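PDB 6AKZ: GlcNAc Inducible Gene 2, GIG2 from Candida albicans, which binds an iron(III) ion and, as a member of the cupin-clan DUF1479 family, is probably an iron-dependent oxygenase. Local coordinates for residues 194-197 with 198-201; 206-209 with 210-213. One frame throughout, in Å; residues are numbered along the deposited sequence.

Interaction 1 of 2, residues 194-197 with 198-201; sequences DSSS and IERW. With FE (Fe (III) ion), chain B.
Arg200 reaches back from the first turn of helix 199-202 and takes hold of the backbone of Asp194, an iron ligand, so that a second-shell side chain braces a first-shell one. With CG set anti to its own carbonyl carbon, chi1 of -66° starts the chain off so that its far end comes back to the loop. CG passes 4.1 Å from Ser196 OG, and the chain then runs extended to NE, which has a weak bond to the hydroxyl of Tyr210. At the tip, both terminal nitrogens converge end-on on one acceptor. NH2 donates to Asp194 O at 2.9 Å in a fairly straight bond (160°), while NH1 gives the same oxygen a longer, more bent one. That oxygen lies almost in the guanidinium plane; Ser195 O sits over one face. NH2 also forms a salt bridge with Asp352, which probably helps fix the rotation of the group.

A water fills the angle of the turn, donating to Ser196 OG and accepting from Arg200 NH1 and from Arg200 N at 3.1 Å. Ser196 OG in turn donates to Ser195 O at 2.6 Å, and it rests 3.2 Å from Glu199 CB. Ser197 O approaches the edge of the Trp201 ring at CZ3.

Beyond this brace, Asp194 OD2 binds the iron at 2.1 Å, with His192, His355 and three waters completing six ligands, the facial two-histidine, one-carboxylate arrangement familiar from cupin oxygenases. Gln257 bonds to OD2, and OD1 accepts from an iron-bound water.

The whole turn is buried: it leads from strand 192-193 into helix 199-202, with Arg200 packed on helix 278-287 and on Tyr206 of helix 204-208, and Ile198 and Trp201 against helix 18-26.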
# COMPACT_ATOMS: atom_id res chain seq x y z
N ASP A 194 -6.54 0.39 1.38
CA ASP A 194 -6.26 1.68 0.80
C ASP A 194 -6.16 1.36 -0.73
O ASP A 194 -6.67 0.37 -1.17
CB ASP A 194 -4.99 2.30 1.38
CG ASP A 194 -5.18 2.71 2.81
OD1 ASP A 194 -6.01 3.60 2.97
OD2 ASP A 194 -4.55 2.12 3.66
N SER A 195 -5.49 2.20 -1.51
CA SER A 195 -5.35 1.96 -2.92
C SER A 195 -6.70 1.83 -3.68
O SER A 195 -6.84 1.06 -4.57
CB SER A 195 -4.40 0.80 -3.24
OG SER A 195 -3.13 1.02 -2.71
N SER A 196 -7.61 2.64 -3.22
CA SER A 196 -8.95 2.88 -3.77
C SER A 196 -10.14 2.23 -3.10
O SER A 196 -10.04 1.17 -2.56
CB SER A 196 -9.04 2.56 -5.27
OG SER A 196 -9.21 1.20 -5.51
N SER A 197 -11.28 2.93 -3.21
CA SER A 197 -12.54 2.32 -2.70
C SER A 197 -13.18 1.37 -3.70
O SER A 197 -13.30 0.17 -3.44
CB SER A 197 -13.48 3.48 -2.28
OG SER A 197 -14.49 3.06 -1.39
N ILE A 198 -13.56 1.87 -4.88
CA ILE A 198 -14.34 1.09 -5.86
C ILE A 198 -13.50 0.62 -7.11
O ILE A 198 -13.93 -0.27 -7.79
CB ILE A 198 -15.59 1.90 -6.37
CG1 ILE A 198 -16.63 1.05 -7.10
CG2 ILE A 198 -15.17 3.00 -7.35
CD1 ILE A 198 -17.40 0.05 -6.31
N GLU A 199 -12.37 1.28 -7.37
CA GLU A 199 -11.53 1.00 -8.53
C GLU A 199 -11.17 -0.46 -8.86
O GLU A 199 -11.08 -0.83 -10.03
CB GLU A 199 -10.24 1.83 -8.45
CG GLU A 199 -10.39 3.25 -8.95
CD GLU A 199 -11.21 4.11 -8.01
OE1 GLU A 199 -11.63 3.61 -6.95
OE2 GLU A 199 -11.45 5.30 -8.34
N ARG A 200 -10.95 -1.28 -7.84
CA ARG A 200 -10.55 -2.67 -8.05
C ARG A 200 -11.57 -3.40 -8.92
O ARG A 200 -11.22 -4.26 -9.60
CB ARG A 200 -10.37 -3.41 -6.75
CG ARG A 200 -9.21 -2.91 -5.91
CD ARG A 200 -8.95 -3.76 -4.67
NE ARG A 200 -7.80 -3.43 -3.89
CZ ARG A 200 -7.65 -2.36 -3.12
NH1 ARG A 200 -8.58 -1.46 -3.01
NH2 ARG A 200 -6.54 -2.19 -2.44
N TRP A 201 -12.82 -3.03 -8.77
CA TRP A 201 -13.91 -3.50 -9.58
C TRP A 201 -14.19 -2.66 -10.81
O TRP A 201 -14.32 -3.24 -11.91
CB TRP A 201 -15.16 -3.56 -8.74
CG TRP A 201 -15.16 -4.52 -7.60
CD1 TRP A 201 -15.41 -5.85 -7.64
CD2 TRP A 201 -14.91 -4.20 -6.25
NE1 TRP A 201 -15.37 -6.38 -6.37
CE2 TRP A 201 -15.09 -5.36 -5.51
CE3 TRP A 201 -14.65 -3.01 -5.59
CZ2 TRP A 201 -14.94 -5.38 -4.12
CZ3 TRP A 201 -14.56 -3.02 -4.23
CH2 TRP A 201 -14.68 -4.18 -3.52
FE FE B . -4.63 2.35 5.71
O HOH W 1 -5.12 4.49 5.45
O HOH W 2 -11.16 -0.86 -4.74
O HOH W 3 -2.69 3.06 5.58
O HOH W 4 -4.25 2.88 7.80

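Interaction 2 of 2, residues 206-209 with 210-213; sequences YSEV and YKSI
Tyr210 joins helix 204-208 to helix 211-214, where it holds the N-cap position, and its backbone N-H is the first donor to be settled: it bonds to Ser207 O at 3.0 Å. One residue on, Lys211 N donates to Glu208 O at 3.2 Å, closing a type I beta turn from Glu208 to Lys211. Val209 O is served by Trp221 NE1 and by a water that accepts from Ser212 N, bridging the junction to the new helix.

The polar ends look elsewhere. Tyr210 OH bonds to Asp352, and Tyr206 OH to Ser195 O. Lys211 NZ forms a salt bridge with Glu215 and stays 4.9 Å from Glu208 OE1; the carboxylate oxygen instead touches the lysine chain at CD.

The rest of the contact is apolar. With chi1 at 175°, CG1 of Val209 points away from the backbone N and comes to rest over the centre of the Tyr210 ring in a CH-pi contact, 4.0 Å from the centroid. Tyr206 runs alongside the same ring, its CD1 4.0 Å from Tyr210 CE2.

Tyr210 thus turns inward at the helix junction, against Met282 and Met286 of helix 278-287, while Tyr206 lies on helix 199-202.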
# COMPACT_ATOMS: atom_id res chain seq x y z
N TYR A 206 -7.37 -2.36 -13.50
CA TYR A 206 -7.36 -2.74 -12.06
C TYR A 206 -8.11 -4.03 -11.87
O TYR A 206 -7.61 -4.97 -11.25
CB TYR A 206 -7.88 -1.64 -11.18
CG TYR A 206 -7.26 -1.51 -9.81
CD1 TYR A 206 -6.61 -2.60 -9.19
CD2 TYR A 206 -7.44 -0.35 -9.11
CE1 TYR A 206 -6.09 -2.43 -7.90
CE2 TYR A 206 -6.95 -0.19 -7.80
CZ TYR A 206 -6.30 -1.25 -7.22
OH TYR A 206 -5.79 -1.13 -5.93
N SER A 207 -9.32 -4.14 -12.43
CA SER A 207 -10.05 -5.37 -12.31
C SER A 207 -9.45 -6.58 -12.96
O SER A 207 -9.61 -7.73 -12.43
CB SER A 207 -11.53 -5.14 -12.81
OG SER A 207 -11.56 -5.11 -14.23
N GLU A 208 -8.65 -6.41 -14.02
CA GLU A 208 -7.96 -7.51 -14.61
C GLU A 208 -6.92 -8.13 -13.70
O GLU A 208 -6.60 -9.29 -13.90
CB GLU A 208 -7.20 -7.18 -15.92
CG GLU A 208 -8.04 -7.07 -17.15
CD GLU A 208 -8.60 -8.41 -17.62
OE1 GLU A 208 -7.88 -9.36 -18.13
OE2 GLU A 208 -9.80 -8.48 -17.46
N VAL A 209 -6.35 -7.37 -12.78
CA VAL A 209 -5.48 -7.92 -11.69
C VAL A 209 -6.13 -9.14 -11.01
O VAL A 209 -5.44 -10.08 -10.60
CB VAL A 209 -5.14 -6.81 -10.66
CG1 VAL A 209 -4.35 -7.36 -9.46
CG2 VAL A 209 -4.39 -5.68 -11.35
N TYR A 210 -7.46 -9.08 -10.82
CA TYR A 210 -8.25 -10.07 -10.09
C TYR A 210 -9.01 -11.06 -11.01
O TYR A 210 -9.84 -11.83 -10.54
CB TYR A 210 -9.21 -9.34 -9.15
CG TYR A 210 -8.49 -8.33 -8.27
CD1 TYR A 210 -7.71 -8.75 -7.20
CD2 TYR A 210 -8.53 -6.96 -8.52
CE1 TYR A 210 -7.06 -7.84 -6.44
CE2 TYR A 210 -7.91 -6.08 -7.71
CZ TYR A 210 -7.15 -6.53 -6.69
OH TYR A 210 -6.47 -5.64 -5.96
N LYS A 211 -8.63 -11.16 -12.27
CA LYS A 211 -9.28 -12.06 -13.21
C LYS A 211 -9.45 -13.50 -12.71
O LYS A 211 -10.50 -14.05 -12.86
CB LYS A 211 -8.46 -12.09 -14.49
CG LYS A 211 -9.13 -12.84 -15.64
CD LYS A 211 -8.56 -12.29 -16.95
CE LYS A 211 -9.35 -12.72 -18.16
NZ LYS A 211 -9.03 -14.15 -18.44
N SER A 212 -8.41 -14.08 -12.10
CA SER A 212 -8.44 -15.47 -11.61
C SER A 212 -9.56 -15.66 -10.60
O SER A 212 -10.24 -16.66 -10.62
CB SER A 212 -7.11 -15.86 -10.96
OG SER A 212 -6.10 -16.09 -11.94
N ILE A 213 -9.81 -14.64 -9.78
CA ILE A 213 -10.90 -14.70 -8.82
C ILE A 213 -12.26 -14.66 -9.54
O ILE A 213 -13.16 -15.43 -9.23
CB ILE A 213 -10.75 -13.57 -7.83
CG1 ILE A 213 -9.42 -13.72 -7.05
CG2 ILE A 213 -11.98 -13.44 -6.95
CD1 ILE A 213 -9.15 -12.52 -6.16
O HOH W 5 -5.67 -12.83 -11.81

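How the interactions relate
The two contacts make a worked example of how a polar interior hands over to an ordinary helix junction. Interaction 1 is wholly buried beside the iron, and its chemistry is that of charge and backbone carbonyls; interaction 2, farther from the chain's centre, is buried on its tyrosine side but partly exposed at Glu208 and Val209 and open to solvent at Lys211, and relies on turn bonds and ring packing. They follow in series along the chain, their centres about 12 Å apart, and both pack on helix 278-287. Direct packing joins them, with Arg200 O 3.3 Å from Ser207 CB and Glu199 O against Tyr206 CB, and Asp352 is an acid they share.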